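Local coordinates for protein phosphoserine phosphatase (Homo sapiens, PDB 6HYY) that hydrolyses L-3-phosphoserine to serine and phosphate, acting as a magnesium-bound phosphatase of the haloacid dehalogenase-like family, at residues P80-V91 and I111-I121. Residues are numbered along the deposited sequence; the frame is centred on the assembly and turned at random.
Sequences PPHLTPGIRELV and IVEHVASKLNI
L83 packs against V115, K118 and L119 where, in this haloacid dehalogenase-type Rossmann-like fold, the loop leading into helix 87-96 and that helix's first turns pack on the end of helix 109-116 and the turn that follows it, the two segments flanking strand 100-105 in sequence. From CB, which points at the 111-121 segment, and with CG beside the backbone N (chi1 -62°), CG comes within 4.1 Å of K118 CE and the two methyls diverge. CD2 meets V115 CG1 at 3.8 Å, while CD1 touches K118 CE at 3.7 Å and also L119 CD2. The same CD1 lies over one face of the R88 guanidinium, 3.3 Å above its plane, nearer the edge of the group than its centre.

L119 CD2 continues the apolar seam to R88 CA and CG, and V91 CG1 extends it to I121 CG1. V21 of helix 17-21 touches L83, V115 and L119 as well, joining the seam to the helix that follows strand 12-16. At the other end, P81 CG sits 3.8 Å from V115 CG2, and P80 CB approaches H114 NE2.

Polar bridging falls to one water. K118, bent at chi3 (72°), brings NZ 4.1 Å from R88 NH2, a like-charged neighbour; the water accepts from K118 NZ at 2.9 Å and donates to P81 O at 2.8 Å.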
ATOM      1  N   PRO A  80      11.585 -11.676  -1.601  1.00 27.07           N
ATOM      2  CA  PRO A  80      10.631 -10.891  -0.820  1.00 27.97           C
ATOM      3  C   PRO A  80      10.829  -9.409  -1.077  1.00 28.43           C
ATOM      4  O   PRO A  80      11.953  -8.956  -1.351  1.00 28.36           O
ATOM      5  CB  PRO A  80      10.978 -11.256   0.635  1.00 27.86           C
ATOM      6  CG  PRO A  80      12.443 -11.593   0.583  1.00 30.91           C
ATOM      7  CD  PRO A  80      12.636 -12.270  -0.743  1.00 27.48           C
ATOM      8  N   PRO A  81       9.766  -8.613  -1.006  1.00 26.21           N
ATOM      9  CA  PRO A  81       9.923  -7.174  -1.213  1.00 28.12           C
ATOM     10  C   PRO A  81      10.745  -6.547  -0.101  1.00 25.08           C
ATOM     11  O   PRO A  81      10.750  -7.008   1.043  1.00 30.06           O
ATOM     12  CB  PRO A  81       8.482  -6.656  -1.206  1.00 28.59           C
ATOM     13  CG  PRO A  81       7.744  -7.647  -0.378  1.00 28.97           C
ATOM     14  CD  PRO A  81       8.377  -8.986  -0.686  1.00 27.92           C
ATOM     15  N   HIS A  82      11.469  -5.494  -0.461  1.00 23.90           N
ATOM     16  CA  HIS A  82      12.327  -4.799   0.485  1.00 21.98           C
ATOM     17  C   HIS A  82      11.567  -3.689   1.190  1.00 22.22           C
ATOM     18  O   HIS A  82      10.999  -2.809   0.536  1.00 23.93           O
ATOM     19  CB  HIS A  82      13.533  -4.206  -0.225  1.00 22.50           C
ATOM     20  CG  HIS A  82      14.511  -5.241  -0.678  1.00 24.40           C
ATOM     21  ND1 HIS A  82      15.872  -5.063  -0.591  1.00 27.22           N
ATOM     22  CD2 HIS A  82      14.323  -6.479  -1.191  1.00 28.48           C
ATOM     23  CE1 HIS A  82      16.484  -6.140  -1.050  1.00 24.80           C
ATOM     24  NE2 HIS A  82      15.569  -7.015  -1.420  1.00 27.32           N
ATOM     25  N   LEU A  83      11.592  -3.708   2.515  1.00 20.39           N
ATOM     26  CA  LEU A  83      10.996  -2.611   3.262  1.00 19.66           C
ATOM     27  C   LEU A  83      11.810  -1.332   3.083  1.00 21.09           C
ATOM     28  O   LEU A  83      13.052  -1.336   3.060  1.00 21.62           O
ATOM     29  CB  LEU A  83      10.878  -2.966   4.745  1.00 17.63           C
ATOM     30  CG  LEU A  83       9.997  -4.158   5.083  1.00 21.67           C
ATOM     31  CD1 LEU A  83      10.032  -4.451   6.566  1.00 25.10           C
ATOM     32  CD2 LEU A  83       8.568  -3.869   4.684  1.00 28.18           C
ATOM     33  N   THR A  84      11.100  -0.233   2.936  1.00 18.04           N
ATOM     34  CA  THR A  84      11.729   1.071   2.815  1.00 17.89           C
ATOM     35  C   THR A  84      12.465   1.409   4.106  1.00 21.34           C
ATOM     36  O   THR A  84      11.956   1.139   5.198  1.00 19.23           O
ATOM     37  CB  THR A  84      10.634   2.107   2.549  1.00 19.27           C
ATOM     38  OG1 THR A  84       9.922   1.738   1.363  1.00 20.38           O
ATOM     39  CG2 THR A  84      11.174   3.527   2.460  1.00 21.78           C
ATOM     40  N   PRO A  85      13.668   1.969   4.031  1.00 21.08           N
ATOM     41  CA  PRO A  85      14.377   2.376   5.250  1.00 21.80           C
ATOM     42  C   PRO A  85      13.525   3.253   6.157  1.00 19.62           C
ATOM     43  O   PRO A  85      12.824   4.169   5.707  1.00 22.27           O
ATOM     44  CB  PRO A  85      15.592   3.133   4.710  1.00 28.22           C
ATOM     45  CG  PRO A  85      15.836   2.484   3.377  1.00 28.06           C
ATOM     46  CD  PRO A  85      14.487   2.127   2.818  1.00 23.39           C
ATOM     47  N   GLY A  86      13.543   2.927   7.448  1.00 19.86           N
ATOM     48  CA  GLY A  86      12.818   3.681   8.433  1.00 20.43           C
ATOM     49  C   GLY A  86      11.425   3.181   8.749  1.00 19.71           C
ATOM     50  O   GLY A  86      10.893   3.547   9.797  1.00 20.24           O
ATOM     51  N   ILE A  87      10.821   2.362   7.880  1.00 17.69           N
ATOM     52  CA  ILE A  87       9.416   2.009   8.140  1.00 17.98           C
ATOM     53  C   ILE A  87       9.283   1.072   9.346  1.00 19.99           C
ATOM     54  O   ILE A  87       8.318   1.201  10.122  1.00 17.72           O
ATOM     55  CB  ILE A  87       8.725   1.445   6.882  1.00 15.66           C
ATOM     56  CG1 ILE A  87       7.207   1.309   7.108  1.00 17.58           C
ATOM     57  CG2 ILE A  87       9.213   0.098   6.517  1.00 19.95           C
ATOM     58  CD1 ILE A  87       6.473   2.626   7.446  1.00 19.56           C
ATOM     59  N   ARG A  88      10.239   0.166   9.586  1.00 17.47           N
ATOM     60  CA  ARG A  88      10.137  -0.688  10.774  1.00 17.27           C
ATOM     61  C   ARG A  88      10.136   0.145  12.051  1.00 17.59           C
ATOM     62  O   ARG A  88       9.314  -0.069  12.958  1.00 19.27           O
ATOM     63  CB  ARG A  88      11.297  -1.684  10.830  1.00 17.69           C
ATOM     64  CG  ARG A  88      11.273  -2.798   9.816  1.00 23.16           C
ATOM     65  CD  ARG A  88      12.560  -3.651  10.004  1.00 23.80           C
ATOM     66  NE  ARG A  88      12.768  -4.603   8.917  1.00 26.24           N
ATOM     67  CZ  ARG A  88      13.313  -4.301   7.728  1.00 26.43           C
ATOM     68  NH1 ARG A  88      13.749  -3.068   7.440  1.00 23.29           N
ATOM     69  NH2 ARG A  88      13.430  -5.252   6.812  1.00 27.56           N
ATOM     70  N   GLU A  89      11.066   1.100  12.151  1.00 17.29           N
ATOM     71  CA  GLU A  89      11.156   1.943  13.337  1.00 18.37           C
ATOM     72  C   GLU A  89       9.905   2.801  13.491  1.00 19.82           C
ATOM     73  O   GLU A  89       9.389   2.959  14.601  1.00 21.33           O
ATOM     74  CB  GLU A  89      12.413   2.817  13.273  1.00 24.27           C
ATOM     75  CG  GLU A  89      12.664   3.546  14.576  1.00 26.50           C
ATOM     76  CD  GLU A  89      13.937   4.368  14.565  1.00 33.13           C
ATOM     77  OE1 GLU A  89      14.675   4.324  13.559  1.00 32.25           O
ATOM     78  OE2 GLU A  89      14.189   5.058  15.570  1.00 36.21           O
ATOM     79  N   LEU A  90       9.407   3.360  12.384  1.00 18.25           N
ATOM     80  CA  LEU A  90       8.218   4.212  12.435  1.00 17.42           C
ATOM     81  C   LEU A  90       6.994   3.432  12.897  1.00 20.77           C
ATOM     82  O   LEU A  90       6.259   3.895  13.781  1.00 19.22           O
ATOM     83  CB  LEU A  90       7.964   4.853  11.072  1.00 18.04           C
ATOM     84  CG  LEU A  90       6.724   5.754  11.005  1.00 19.93           C
ATOM     85  CD1 LEU A  90       6.844   6.915  11.982  1.00 24.31           C
ATOM     86  CD2 LEU A  90       6.548   6.277   9.597  1.00 21.61           C
ATOM     87  N   VAL A  91       6.743   2.259  12.303  1.00 18.45           N
ATOM     88  CA  VAL A  91       5.588   1.470  12.753  1.00 16.68           C
ATOM     89  C   VAL A  91       5.757   1.082  14.213  1.00 19.90           C
ATOM     90  O   VAL A  91       4.795   1.105  14.991  1.00 19.10           O
ATOM     91  CB  VAL A  91       5.367   0.233  11.865  1.00 16.03           C
ATOM     92  CG1 VAL A  91       4.288  -0.664  12.476  1.00 19.63           C
ATOM     93  CG2 VAL A  91       4.942   0.638  10.453  1.00 17.61           C
ATOM     94  N   ILE A 111       1.195 -11.316  -0.566  1.00 27.13           N
ATOM     95  CA  ILE A 111       2.433 -10.567  -0.403  1.00 28.27           C
ATOM     96  C   ILE A 111       2.303  -9.544   0.724  1.00 25.93           C
ATOM     97  O   ILE A 111       3.210  -9.393   1.550  1.00 26.03           O
ATOM     98  CB  ILE A 111       2.818  -9.903  -1.732  1.00 34.06           C
ATOM     99  CG1 ILE A 111       2.893 -10.946  -2.859  1.00 31.26           C
ATOM    100  CG2 ILE A 111       4.136  -9.151  -1.575  1.00 31.09           C
ATOM    101  CD1 ILE A 111       2.926 -10.339  -4.246  1.00 34.52           C
ATOM    102  N   VAL A 112       1.170  -8.843   0.792  1.00 24.11           N
ATOM    103  CA  VAL A 112       1.043  -7.777   1.788  1.00 23.76           C
ATOM    104  C   VAL A 112       0.976  -8.342   3.210  1.00 26.02           C
ATOM    105  O   VAL A 112       1.431  -7.699   4.169  1.00 24.64           O
ATOM    106  CB  VAL A 112      -0.179  -6.892   1.473  1.00 22.15           C
ATOM    107  CG1 VAL A 112      -0.347  -5.811   2.551  1.00 23.94           C
ATOM    108  CG2 VAL A 112      -0.034  -6.240   0.096  1.00 26.04           C
ATOM    109  N   GLU A 113       0.409  -9.539   3.386  1.00 23.87           N
ATOM    110  CA  GLU A 113       0.419 -10.149   4.711  1.00 25.42           C
ATOM    111  C   GLU A 113       1.830 -10.520   5.143  1.00 25.75           C
ATOM    112  O   GLU A 113       2.143 -10.453   6.335  1.00 26.72           O
ATOM    113  CB  GLU A 113      -0.493 -11.377   4.743  1.00 25.15           C
ATOM    114  CG  GLU A 113      -1.979 -11.024   4.837  1.00 29.70           C
ATOM    115  CD  GLU A 113      -2.853 -12.211   5.195  1.00 36.83           C
ATOM    116  OE1 GLU A 113      -2.358 -13.355   5.180  1.00 41.46           O
ATOM    117  OE2 GLU A 113      -4.047 -11.996   5.497  1.00 36.76           O
ATOM    118  N   HIS A 114       2.685 -10.919   4.193  1.00 26.81           N
ATOM    119  CA  HIS A 114       4.099 -11.132   4.491  1.00 29.07           C
ATOM    120  C   HIS A 114       4.752  -9.840   4.981  1.00 25.11           C
ATOM    121  O   HIS A 114       5.464  -9.831   5.991  1.00 26.54           O
ATOM    122  CB  HIS A 114       4.802 -11.674   3.243  1.00 30.53           C
ATOM    123  CG  HIS A 114       6.297 -11.654   3.325  1.00 34.11           C
ATOM    124  ND1 HIS A 114       7.021 -12.624   3.987  1.00 35.68           N
ATOM    125  CD2 HIS A 114       7.204 -10.782   2.824  1.00 36.41           C
ATOM    126  CE1 HIS A 114       8.310 -12.347   3.892  1.00 36.37           C
ATOM    127  NE2 HIS A 114       8.446 -11.232   3.195  1.00 38.99           N
ATOM    128  N   VAL A 115       4.478  -8.726   4.294  1.00 23.22           N
ATOM    129  CA  VAL A 115       5.009  -7.430   4.711  1.00 23.78           C
ATOM    130  C   VAL A 115       4.479  -7.059   6.093  1.00 22.88           C
ATOM    131  O   VAL A 115       5.237  -6.641   6.973  1.00 23.59           O
ATOM    132  CB  VAL A 115       4.664  -6.360   3.658  1.00 23.31           C
ATOM    133  CG1 VAL A 115       5.001  -4.967   4.150  1.00 21.87           C
ATOM    134  CG2 VAL A 115       5.376  -6.653   2.360  1.00 25.15           C
ATOM    135  N   ALA A 116       3.162  -7.206   6.304  1.00 22.62           N
ATOM    136  CA  ALA A 116       2.572  -6.893   7.606  1.00 22.74           C
ATOM    137  C   ALA A 116       3.182  -7.738   8.717  1.00 26.93           C
ATOM    138  O   ALA A 116       3.470  -7.232   9.813  1.00 22.60           O
ATOM    139  CB  ALA A 116       1.063  -7.105   7.554  1.00 20.83           C
ATOM    140  N   SER A 117       3.386  -9.028   8.439  1.00 26.31           N
ATOM    141  CA  SER A 117       4.160  -9.950   9.253  1.00 32.56           C
ATOM    142  C   SER A 117       5.645  -9.852   8.960  1.00 36.99           C
ATOM    143  O   SER A 117       6.336 -10.849   8.770  1.00 48.87           O
ATOM    144  CB  SER A 117       3.657 -11.360   9.034  1.00 31.82           C
ATOM    145  OG  SER A 117       4.347 -12.236   9.896  1.00 41.45           O
ATOM    146  N   LYS A 118       6.121  -8.626   8.790  1.00 27.81           N
ATOM    147  CA  LYS A 118       7.440  -8.211   9.204  1.00 26.84           C
ATOM    148  C   LYS A 118       7.350  -7.006  10.115  1.00 29.76           C
ATOM    149  O   LYS A 118       8.293  -6.749  10.870  1.00 31.18           O
ATOM    150  CB  LYS A 118       8.344  -7.889   7.989  1.00 26.28           C
ATOM    151  CG  LYS A 118       9.065  -9.129   7.443  1.00 33.95           C
ATOM    152  CD  LYS A 118       9.605  -8.978   6.017  1.00 35.93           C
ATOM    153  CE  LYS A 118      10.812  -8.060   5.968  1.00 38.50           C
ATOM    154  NZ  LYS A 118      11.444  -8.012   4.605  1.00 38.90           N
ATOM    155  N   LEU A 119       6.207  -6.313  10.122  1.00 20.64           N
ATOM    156  CA  LEU A 119       5.999  -5.058  10.845  1.00 22.52           C
ATOM    157  C   LEU A 119       5.088  -5.216  12.058  1.00 23.31           C
ATOM    158  O   LEU A 119       4.632  -4.203  12.619  1.00 22.43           O
ATOM    159  CB  LEU A 119       5.392  -4.002   9.910  1.00 20.23           C
ATOM    160  CG  LEU A 119       6.253  -3.645   8.698  1.00 19.30           C
ATOM    161  CD1 LEU A 119       5.395  -2.958   7.624  1.00 19.37           C
ATOM    162  CD2 LEU A 119       7.401  -2.741   9.111  1.00 19.69           C
ATOM    163  N   ASN A 120       4.776  -6.453  12.442  1.00 21.81           N
ATOM    164  CA  ASN A 120       3.872  -6.742  13.561  1.00 22.68           C
ATOM    165  C   ASN A 120       2.498  -6.116  13.379  1.00 23.69           C
ATOM    166  O   ASN A 120       1.830  -5.776  14.361  1.00 26.51           O
ATOM    167  CB  ASN A 120       4.473  -6.289  14.876  1.00 25.94           C
ATOM    168  CG  ASN A 120       5.812  -6.872  15.080  1.00 32.47           C
ATOM    169  OD1 ASN A 120       6.822  -6.212  14.874  1.00 32.47           O
ATOM    170  ND2 ASN A 120       5.837  -8.148  15.434  1.00 32.42           N
ATOM    171  N   ILE A 121       2.073  -5.986  12.131  1.00 21.61           N
ATOM    172  CA  ILE A 121       0.738  -5.503  11.799  1.00 21.82           C
ATOM    173  C   ILE A 121      -0.156  -6.724  11.604  1.00 23.42           C
ATOM    174  O   ILE A 121       0.139  -7.560  10.731  1.00 24.35           O
ATOM    175  CB  ILE A 121       0.770  -4.633  10.539  1.00 19.23           C
ATOM    176  CG1 ILE A 121       1.606  -3.369  10.789  1.00 19.59           C
ATOM    177  CG2 ILE A 121      -0.666  -4.273  10.083  1.00 20.19           C
ATOM    178  CD1 ILE A 121       1.894  -2.559   9.512  1.00 19.85           C
TER
HETATM  179  O   HOH W   1       9.153  -8.344   2.859  1.00 43.66           O